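Local structure of peptide ABC transporter permease (Staphylococcus hominis, 6H7U) at residues A[274-279]-A[427-432]; A[39-44]-A[309-314]; A[12-17]-A[144-149]. The protein is a POT-family transporter of the major facilitator superfamily that probably imports peptides, and is seen here with 5-aminolevulinic acid bound. All blocks are in the same frame, centred on the assembly; numbering follows the deposited sequence.

Residues 12-17 run from the hairpin turn after strand 10-11, through strand 14-15, into helix 16-44. Interaction 3 closes the first long loop when residues 144-149, at the start of helix 147-174, come back to them. Interaction 2 opens inside that loop, at the end of helix 16-44, and closes at 309-314, so the two cross. Interaction 1 opens at 274-279, inside the span of interaction 2, and closes at 427-432, so these two cross as well. Interactions 1 and 3 follow in series. Interaction 3 ties parts of the N-terminal half. Interaction 2 joins both halves, about 40 Å from interaction 3 between centres. Interaction 1 joins two interhelical loops of the later chain.

Interaction 1 of 3, residues A[274-279]-A[427-432]; sequences SKDVTD and KAFNAQ
The Phe429 ring is met at its edge by Ser274, with OG near the ring plane and 3.2 Å from Phe429 CE1. At another part of the edge lies CB of Gln432, from the ring's own segment. Val277 comes in obliquely, and its CG2 sits 3.6 Å from Phe429 CD1. The two side chains cross at about a right angle. Asp276 OD2 is also oblique to the ring, but farther off.

The contact joins two interhelical loops of the major facilitator fold. One loop leads into helix 279-302 and the other into helix 430-451. Both helix starts are close by: Thr278 and Phe429 hold the N-cap positions. The Thr278 side chain caps a backbone N in the first turn of its helix. Phe429 instead sends its ring back across the contact. Its chi1 of -65° sets CG beside the backbone N and anti to the carbonyl carbon, and the ring reaches Ser274 and Val277.

No hydrogen bond passes directly between 274-279 and 427-432. The direct contact is small and lies at the surface, though Val277 itself is buried. At the outer margin, Asp276 CB and Ala428 CB come within 4.3 Å. Glu281 adds a polar link from helix 279-302, accepting from Thr278 N with one carboxylate oxygen and from Lys427 N with the other. Met271 of helix 249-273 also touches Phe429, and Pro426 touches Val277.

With chi1 at -174°, Ser274 OG stands opposite its backbone N and meets the ring edge of Phe429. The same OG accepts a weak hydrogen bond inside its loop, with an N-H...O angle of 166°, from Asp276 N at 3.3 Å.

Interaction 2 of 3, residues A[39-44]-A[309-314]; sequences LIFYMY and LNIYGL
Ile40 sets CG1 anti to the backbone N (chi1 -177°), and Ile311 CD1 meets both this CG1 and Ile40 CD1. In Ile311, CG1 lies beside the N (chi1 -64°), and the extended chi2 carries CD1 across to 3.8 Å from Ile40 CG1.

Tyr44 slides past Ile311 in the opposite sense, with its CE2 3.6 Å from Ile311 CD1. Farther along, Tyr44 OH lies 3.5 Å from Leu314 CD2. That same methyl group is met by Phe41 CE1 at 3.7 Å, so the two aromatic side chains share this methyl. One face of the Phe41 ring is packed by Ile40 CG2 of its own helix, 3.9 Å above its centre. Asn310 ND2 touches both Phe41 CZ and Ile40 CG2, and makes a weak hydrogen bond to Ser306 O. The contact is mainly apolar, with no hydrogen bond across it.

The short axes run 11.8 Å apart and cross at -66°. The Asn310 side chain is about 9 Å from the bound 5-aminolevulinic acid. The contact joins the two halves, consistent with the outer closure between the first and seventh helices in this family. Helix 56-72 touches Met43 and Tyr44; helices 397-423 and 460-479 touch Leu309.

Interaction 3 of 3, residues A[12-17]-A[144-149]; sequences FGHPRG and DTRIDA
Arg146 forms the tight part with Gly13 and His14. Arg146 NH1 donates to Gly13 O at 2.8 Å, with the oxygen near the guanidinium plane and the donor tilted 21° from the carbonyl plane. Pro15 CD lies over one face of the same group, 3.8 Å from Arg146 NH1. The buried His14 ring has Arg146 O in plane at its edge, 3.6 Å from His14 CE1. The ring is 9° from parallel to the guanidinium but slides past without stacking.

Asp144 holds the guanidinium from its other edge in a side-on salt bridge. Arg146 NE reaches the syn lone pair of Asp144 OD1 at 3.0 Å, and Arg146 NH2 bonds to Asp144 OD2. Asp144 OD1 also accepts from Arg146 N, a capping bond before helix 147-174. These bonds, with the one to Gly13 O, hold the guanidinium flat and limit its rotation. The chain bends at chi3 (-62°), which lays the guanidinium between Asp144 and Gly13.

The solvent side is looser: exposed Ala149 CB lies 3.7 Å from His14 CE1.

Gln8 O also accepts from Arg146 NH1, and Tyr140 touches Pro15 and Arg146. The contact ties the hairpin before helix 16-44 to the start of helix 147-174.

Interaction 1 of 3, residues A[274-279]-A[427-432]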
loop_
_atom_site.group_PDB
_atom_site.type_symbol
_atom_site.label_atom_id
_atom_site.label_comp_id
_atom_site.label_asym_id
_atom_site.label_seq_id
_atom_site.Cartn_x
_atom_site.Cartn_y
_atom_site.Cartn_z
ATOM N N SER A 274 25.842 3.819 12.242
ATOM C CA SER A 274 26.644 4.516 11.230
ATOM C C SER A 274 27.479 5.650 11.825
ATOM O O SER A 274 27.065 6.289 12.796
ATOM C CB SER A 274 25.771 5.041 10.095
ATOM O OG SER A 274 26.582 5.587 9.066
ATOM N N LYS A 275 28.669 5.869 11.244
ATOM C CA LYS A 275 29.628 6.895 11.658
ATOM C C LYS A 275 29.434 8.198 10.859
ATOM O O LYS A 275 30.047 9.217 11.186
ATOM C CB LYS A 275 31.070 6.366 11.525
ATOM C CG LYS A 275 31.416 5.234 12.491
ATOM C CD LYS A 275 32.486 4.321 11.916
ATOM C CE LYS A 275 32.695 3.093 12.766
ATOM N NZ LYS A 275 33.754 2.212 12.207
ATOM N N ASP A 276 28.555 8.161 9.833
ATOM C CA ASP A 276 28.232 9.303 8.969
ATOM C C ASP A 276 27.110 10.168 9.560
ATOM O O ASP A 276 27.084 11.377 9.320
ATOM C CB ASP A 276 27.855 8.830 7.551
ATOM C CG ASP A 276 28.872 7.934 6.862
ATOM O OD1 ASP A 276 30.090 8.200 6.993
ATOM O OD2 ASP A 276 28.451 6.976 6.176
ATOM N N VAL A 277 26.189 9.541 10.328
ATOM C CA VAL A 277 25.055 10.189 10.997
ATOM C C VAL A 277 25.591 10.964 12.213
ATOM O O VAL A 277 26.267 10.376 13.063
ATOM C CB VAL A 277 23.957 9.152 11.390
ATOM C CG1 VAL A 277 22.814 9.800 12.165
ATOM C CG2 VAL A 277 23.417 8.421 10.165
ATOM N N THR A 278 25.302 12.279 12.282
ATOM C CA THR A 278 25.731 13.147 13.388
ATOM C C THR A 278 24.859 12.894 14.630
ATOM O O THR A 278 23.772 12.326 14.499
ATOM C CB THR A 278 25.724 14.642 12.979
ATOM O OG1 THR A 278 24.387 15.146 12.946
ATOM C CG2 THR A 278 26.444 14.914 11.658
ATOM N N ASP A 279 25.323 13.333 15.823
ATOM C CA ASP A 279 24.591 13.184 17.092
ATOM C C ASP A 279 23.218 13.866 17.068
ATOM O O ASP A 279 22.280 13.370 17.693
ATOM C CB ASP A 279 25.434 13.654 18.294
ATOM C CG ASP A 279 26.613 12.756 18.634
ATOM O OD1 ASP A 279 26.498 11.522 18.450
ATOM O OD2 ASP A 279 27.649 13.286 19.097
ATOM N N LYS A 427 21.727 12.885 6.371
ATOM C CA LYS A 427 22.282 13.299 5.077
ATOM C C LYS A 427 22.569 12.109 4.138
ATOM O O LYS A 427 22.089 12.106 3.004
ATOM C CB LYS A 427 23.539 14.170 5.283
ATOM C CG LYS A 427 24.106 14.782 4.002
ATOM C CD LYS A 427 25.462 15.430 4.243
ATOM C CE LYS A 427 26.154 15.846 2.967
ATOM N NZ LYS A 427 25.536 17.055 2.358
ATOM N N ALA A 428 23.329 11.109 4.618
ATOM C CA ALA A 428 23.727 9.926 3.850
ATOM C C ALA A 428 22.679 8.798 3.814
ATOM O O ALA A 428 22.856 7.833 3.065
ATOM C CB ALA A 428 25.057 9.399 4.377
ATOM N N PHE A 429 21.595 8.918 4.609
ATOM C CA PHE A 429 20.554 7.890 4.705
ATOM C C PHE A 429 19.148 8.403 4.344
ATOM O O PHE A 429 18.178 8.121 5.053
ATOM C CB PHE A 429 20.591 7.220 6.095
ATOM C CG PHE A 429 21.864 6.452 6.362
ATOM C CD1 PHE A 429 23.005 7.102 6.817
ATOM C CD2 PHE A 429 21.925 5.081 6.148
ATOM C CE1 PHE A 429 24.191 6.399 7.032
ATOM C CE2 PHE A 429 23.108 4.374 6.376
ATOM C CZ PHE A 429 24.233 5.038 6.813
ATOM N N ASN A 430 19.039 9.105 3.200
ATOM C CA ASN A 430 17.769 9.644 2.706
ATOM C C ASN A 430 16.858 8.567 2.122
ATOM O O ASN A 430 15.653 8.591 2.390
ATOM C CB ASN A 430 17.994 10.782 1.713
ATOM C CG ASN A 430 18.161 12.130 2.370
ATOM O OD1 ASN A 430 19.236 12.733 2.337
ATOM N ND2 ASN A 430 17.099 12.639 2.978
ATOM N N ALA A 431 17.425 7.628 1.330
ATOM C CA ALA A 431 16.688 6.514 0.724
ATOM C C ALA A 431 16.335 5.479 1.793
ATOM O O ALA A 431 15.247 4.899 1.743
ATOM C CB ALA A 431 17.510 5.872 -0.384
ATOM N N GLN A 432 17.244 5.284 2.780
ATOM C CA GLN A 432 17.074 4.370 3.915
ATOM C C GLN A 432 15.945 4.833 4.842
ATOM O O GLN A 432 15.274 3.993 5.441
ATOM C CB GLN A 432 18.393 4.170 4.684
ATOM C CG GLN A 432 19.362 3.203 3.992
ATOM C CD GLN A 432 20.362 3.855 3.056
ATOM O OE1 GLN A 432 20.196 4.989 2.587
ATOM N NE2 GLN A 432 21.433 3.136 2.754
#

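Interaction 2 of 3, residues A[39-44]-A[309-314]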
loop_
_atom_site.group_PDB
_atom_site.type_symbol
_atom_site.label_atom_id
_atom_site.label_comp_id
_atom_site.label_asym_id
_atom_site.label_seq_id
_atom_site.Cartn_x
_atom_site.Cartn_y
_atom_site.Cartn_z
ATOM N N LEU A 39 -10.556 -9.994 -5.805
ATOM C CA LEU A 39 -9.733 -11.130 -5.396
ATOM C C LEU A 39 -10.187 -11.801 -4.106
ATOM O O LEU A 39 -10.363 -13.021 -4.119
ATOM C CB LEU A 39 -8.242 -10.780 -5.330
ATOM C CG LEU A 39 -7.312 -11.948 -5.654
ATOM C CD1 LEU A 39 -7.277 -12.217 -7.141
ATOM C CD2 LEU A 39 -5.914 -11.693 -5.145
ATOM N N ILE A 40 -10.417 -11.020 -3.022
ATOM C CA ILE A 40 -10.856 -11.533 -1.715
ATOM C C ILE A 40 -12.084 -12.453 -1.862
ATOM O O ILE A 40 -12.054 -13.578 -1.358
ATOM C CB ILE A 40 -11.039 -10.420 -0.621
ATOM C CG1 ILE A 40 -11.422 -11.009 0.775
ATOM C CG2 ILE A 40 -12.015 -9.300 -1.044
ATOM C CD1 ILE A 40 -10.461 -12.150 1.369
ATOM N N PHE A 41 -13.097 -12.015 -2.629
ATOM C CA PHE A 41 -14.313 -12.785 -2.888
ATOM C C PHE A 41 -14.060 -13.927 -3.845
ATOM O O PHE A 41 -14.572 -15.014 -3.613
ATOM C CB PHE A 41 -15.459 -11.879 -3.358
ATOM C CG PHE A 41 -15.728 -10.756 -2.389
ATOM C CD1 PHE A 41 -16.009 -11.020 -1.052
ATOM C CD2 PHE A 41 -15.652 -9.431 -2.799
ATOM C CE1 PHE A 41 -16.212 -9.981 -0.145
ATOM C CE2 PHE A 41 -15.864 -8.390 -1.893
ATOM C CZ PHE A 41 -16.152 -8.672 -0.573
ATOM N N TYR A 42 -13.208 -13.722 -4.865
ATOM C CA TYR A 42 -12.841 -14.766 -5.826
ATOM C C TYR A 42 -12.192 -15.971 -5.127
ATOM O O TYR A 42 -12.437 -17.106 -5.522
ATOM C CB TYR A 42 -11.906 -14.194 -6.910
ATOM C CG TYR A 42 -11.354 -15.221 -7.876
ATOM C CD1 TYR A 42 -12.184 -15.885 -8.771
ATOM C CD2 TYR A 42 -9.994 -15.516 -7.905
ATOM C CE1 TYR A 42 -11.678 -16.812 -9.677
ATOM C CE2 TYR A 42 -9.476 -16.449 -8.799
ATOM C CZ TYR A 42 -10.322 -17.098 -9.683
ATOM O OH TYR A 42 -9.818 -18.019 -10.568
ATOM N N MET A 43 -11.408 -15.718 -4.067
ATOM C CA MET A 43 -10.715 -16.752 -3.307
ATOM C C MET A 43 -11.625 -17.576 -2.394
ATOM O O MET A 43 -11.590 -18.805 -2.479
ATOM C CB MET A 43 -9.558 -16.156 -2.486
ATOM C CG MET A 43 -8.394 -15.678 -3.311
ATOM S SD MET A 43 -7.012 -15.185 -2.254
ATOM C CE MET A 43 -7.593 -13.645 -1.643
ATOM N N TYR A 44 -12.397 -16.923 -1.492
ATOM C CA TYR A 44 -13.207 -17.652 -0.515
ATOM C C TYR A 44 -14.626 -18.025 -1.005
ATOM O O TYR A 44 -15.259 -18.860 -0.354
ATOM C CB TYR A 44 -13.238 -16.942 0.860
ATOM C CG TYR A 44 -14.370 -15.967 1.103
ATOM C CD1 TYR A 44 -15.582 -16.395 1.643
ATOM C CD2 TYR A 44 -14.188 -14.600 0.923
ATOM C CE1 TYR A 44 -16.621 -15.500 1.890
ATOM C CE2 TYR A 44 -15.215 -13.692 1.179
ATOM C CZ TYR A 44 -16.429 -14.147 1.669
ATOM O OH TYR A 44 -17.438 -13.249 1.928
ATOM N N LEU A 309 -12.978 -6.322 7.706
ATOM C CA LEU A 309 -14.148 -5.462 7.910
ATOM C C LEU A 309 -15.223 -5.584 6.814
ATOM O O LEU A 309 -16.411 -5.569 7.145
ATOM C CB LEU A 309 -13.715 -3.992 8.118
ATOM C CG LEU A 309 -14.773 -2.951 8.567
ATOM C CD1 LEU A 309 -15.578 -3.418 9.782
ATOM C CD2 LEU A 309 -14.125 -1.613 8.872
ATOM N N ASN A 310 -14.818 -5.726 5.541
ATOM C CA ASN A 310 -15.743 -5.876 4.409
ATOM C C ASN A 310 -16.516 -7.209 4.427
ATOM O O ASN A 310 -17.698 -7.216 4.078
ATOM C CB ASN A 310 -15.047 -5.646 3.058
ATOM C CG ASN A 310 -13.802 -6.467 2.807
ATOM O OD1 ASN A 310 -13.066 -6.848 3.732
ATOM N ND2 ASN A 310 -13.528 -6.729 1.528
ATOM N N ILE A 311 -15.863 -8.320 4.870
ATOM C CA ILE A 311 -16.481 -9.651 4.996
ATOM C C ILE A 311 -17.460 -9.637 6.176
ATOM O O ILE A 311 -18.533 -10.242 6.087
ATOM C CB ILE A 311 -15.435 -10.808 5.084
ATOM C CG1 ILE A 311 -14.612 -10.906 3.778
ATOM C CG2 ILE A 311 -16.103 -12.168 5.415
ATOM C CD1 ILE A 311 -13.475 -11.941 3.800
ATOM N N TYR A 312 -17.093 -8.929 7.265
ATOM C CA TYR A 312 -17.923 -8.766 8.456
ATOM C C TYR A 312 -19.239 -8.112 8.057
ATOM O O TYR A 312 -20.289 -8.697 8.298
ATOM C CB TYR A 312 -17.196 -7.931 9.531
ATOM C CG TYR A 312 -17.963 -7.797 10.831
ATOM C CD1 TYR A 312 -18.267 -8.913 11.605
ATOM C CD2 TYR A 312 -18.371 -6.551 11.295
ATOM C CE1 TYR A 312 -18.953 -8.794 12.812
ATOM C CE2 TYR A 312 -19.064 -6.420 12.498
ATOM C CZ TYR A 312 -19.347 -7.543 13.255
ATOM O OH TYR A 312 -20.035 -7.411 14.436
ATOM N N GLY A 313 -19.147 -6.968 7.370
ATOM C CA GLY A 313 -20.279 -6.202 6.862
ATOM C C GLY A 313 -21.153 -6.971 5.892
ATOM O O GLY A 313 -22.379 -6.869 5.954
ATOM N N LEU A 314 -20.531 -7.777 5.012
ATOM C CA LEU A 314 -21.241 -8.599 4.027
ATOM C C LEU A 314 -22.113 -9.672 4.694
ATOM O O LEU A 314 -23.269 -9.850 4.306
ATOM C CB LEU A 314 -20.230 -9.231 3.034
ATOM C CG LEU A 314 -20.727 -10.253 1.985
ATOM C CD1 LEU A 314 -21.882 -9.712 1.147
ATOM C CD2 LEU A 314 -19.601 -10.667 1.068
#

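Interaction 3 of 3, residues A[12-17]-A[144-149]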
loop_
_atom_site.group_PDB
_atom_site.type_symbol
_atom_site.label_atom_id
_atom_site.label_comp_id
_atom_site.label_asym_id
_atom_site.label_seq_id
_atom_site.Cartn_x
_atom_site.Cartn_y
_atom_site.Cartn_z
ATOM N N PHE A 12 -1.219 21.849 -16.400
ATOM C CA PHE A 12 -1.705 22.685 -15.295
ATOM C C PHE A 12 -0.573 23.516 -14.636
ATOM O O PHE A 12 -0.598 23.760 -13.426
ATOM C CB PHE A 12 -2.510 21.859 -14.259
ATOM C CG PHE A 12 -3.661 21.032 -14.792
ATOM C CD1 PHE A 12 -4.737 21.637 -15.433
ATOM C CD2 PHE A 12 -3.703 19.657 -14.590
ATOM C CE1 PHE A 12 -5.810 20.876 -15.904
ATOM C CE2 PHE A 12 -4.789 18.900 -15.040
ATOM C CZ PHE A 12 -5.829 19.511 -15.706
ATOM N N GLY A 13 0.385 23.955 -15.456
ATOM C CA GLY A 13 1.529 24.755 -15.026
ATOM C C GLY A 13 2.744 23.947 -14.623
ATOM O O GLY A 13 3.756 24.520 -14.213
ATOM N N HIS A 14 2.654 22.611 -14.738
ATOM C CA HIS A 14 3.719 21.668 -14.393
ATOM C C HIS A 14 4.269 20.989 -15.664
ATOM O O HIS A 14 3.536 20.952 -16.655
ATOM C CB HIS A 14 3.180 20.621 -13.406
ATOM C CG HIS A 14 2.695 21.197 -12.110
ATOM N ND1 HIS A 14 3.555 21.403 -11.046
ATOM C CD2 HIS A 14 1.456 21.607 -11.755
ATOM C CE1 HIS A 14 2.816 21.923 -10.081
ATOM N NE2 HIS A 14 1.546 22.066 -10.461
ATOM N N PRO A 15 5.528 20.451 -15.676
ATOM C CA PRO A 15 6.058 19.809 -16.902
ATOM C C PRO A 15 5.091 18.851 -17.598
ATOM O O PRO A 15 4.395 18.093 -16.916
ATOM C CB PRO A 15 7.305 19.071 -16.405
ATOM C CG PRO A 15 7.758 19.848 -15.242
ATOM C CD PRO A 15 6.537 20.435 -14.593
ATOM N N ARG A 16 5.048 18.887 -18.958
ATOM C CA ARG A 16 4.169 18.055 -19.800
ATOM C C ARG A 16 4.191 16.582 -19.375
ATOM O O ARG A 16 3.159 15.910 -19.435
ATOM C CB ARG A 16 4.524 18.202 -21.289
ATOM C CG ARG A 16 3.357 17.935 -22.238
ATOM C CD ARG A 16 3.671 18.299 -23.683
ATOM N NE ARG A 16 3.815 19.744 -23.879
ATOM C CZ ARG A 16 2.802 20.593 -24.027
ATOM N NH1 ARG A 16 1.546 20.155 -23.994
ATOM N NH2 ARG A 16 3.033 21.888 -24.196
ATOM N N GLY A 17 5.356 16.142 -18.891
ATOM C CA GLY A 17 5.617 14.801 -18.384
ATOM C C GLY A 17 4.728 14.372 -17.235
ATOM O O GLY A 17 4.373 13.192 -17.158
ATOM N N ASP A 144 13.184 24.790 -7.772
ATOM C CA ASP A 144 11.825 24.862 -8.300
ATOM C C ASP A 144 10.837 24.505 -7.198
ATOM O O ASP A 144 10.847 23.389 -6.678
ATOM C CB ASP A 144 11.642 23.963 -9.534
ATOM C CG ASP A 144 10.431 24.308 -10.387
ATOM O OD1 ASP A 144 9.309 24.319 -9.846
ATOM O OD2 ASP A 144 10.606 24.547 -11.597
ATOM N N THR A 145 9.991 25.479 -6.851
ATOM C CA THR A 145 8.984 25.417 -5.796
ATOM C C THR A 145 7.712 24.632 -6.177
ATOM O O THR A 145 6.949 24.272 -5.276
ATOM C CB THR A 145 8.654 26.841 -5.317
ATOM O OG1 THR A 145 8.651 27.739 -6.431
ATOM C CG2 THR A 145 9.622 27.335 -4.253
ATOM N N ARG A 146 7.491 24.354 -7.483
ATOM C CA ARG A 146 6.302 23.638 -7.978
ATOM C C ARG A 146 6.214 22.172 -7.552
ATOM O O ARG A 146 5.106 21.690 -7.319
ATOM C CB ARG A 146 6.180 23.702 -9.509
ATOM C CG ARG A 146 6.004 25.083 -10.119
ATOM C CD ARG A 146 6.038 24.995 -11.634
ATOM N NE ARG A 146 7.315 24.485 -12.129
ATOM C CZ ARG A 146 7.546 24.127 -13.386
ATOM N NH1 ARG A 146 6.576 24.220 -14.294
ATOM N NH2 ARG A 146 8.733 23.676 -13.751
ATOM N N ILE A 147 7.371 21.463 -7.482
ATOM C CA ILE A 147 7.534 20.030 -7.160
ATOM C C ILE A 147 6.511 19.489 -6.119
ATOM O O ILE A 147 5.953 18.415 -6.347
ATOM C CB ILE A 147 9.004 19.673 -6.767
ATOM C CG1 ILE A 147 9.183 18.137 -6.626
ATOM C CG2 ILE A 147 9.507 20.455 -5.521
ATOM C CD1 ILE A 147 10.557 17.611 -6.764
ATOM N N ASP A 148 6.249 20.236 -5.021
ATOM C CA ASP A 148 5.306 19.854 -3.962
ATOM C C ASP A 148 3.887 19.663 -4.499
ATOM O O ASP A 148 3.250 18.659 -4.180
ATOM C CB ASP A 148 5.307 20.886 -2.819
ATOM C CG ASP A 148 6.634 21.032 -2.101
ATOM O OD1 ASP A 148 7.002 20.109 -1.341
ATOM O OD2 ASP A 148 7.303 22.076 -2.294
ATOM N N ALA A 149 3.414 20.612 -5.332
ATOM C CA ALA A 149 2.088 20.587 -5.955
ATOM C C ALA A 149 1.990 19.533 -7.063
ATOM O O ALA A 149 0.898 19.024 -7.320
ATOM C CB ALA A 149 1.737 21.963 -6.498
#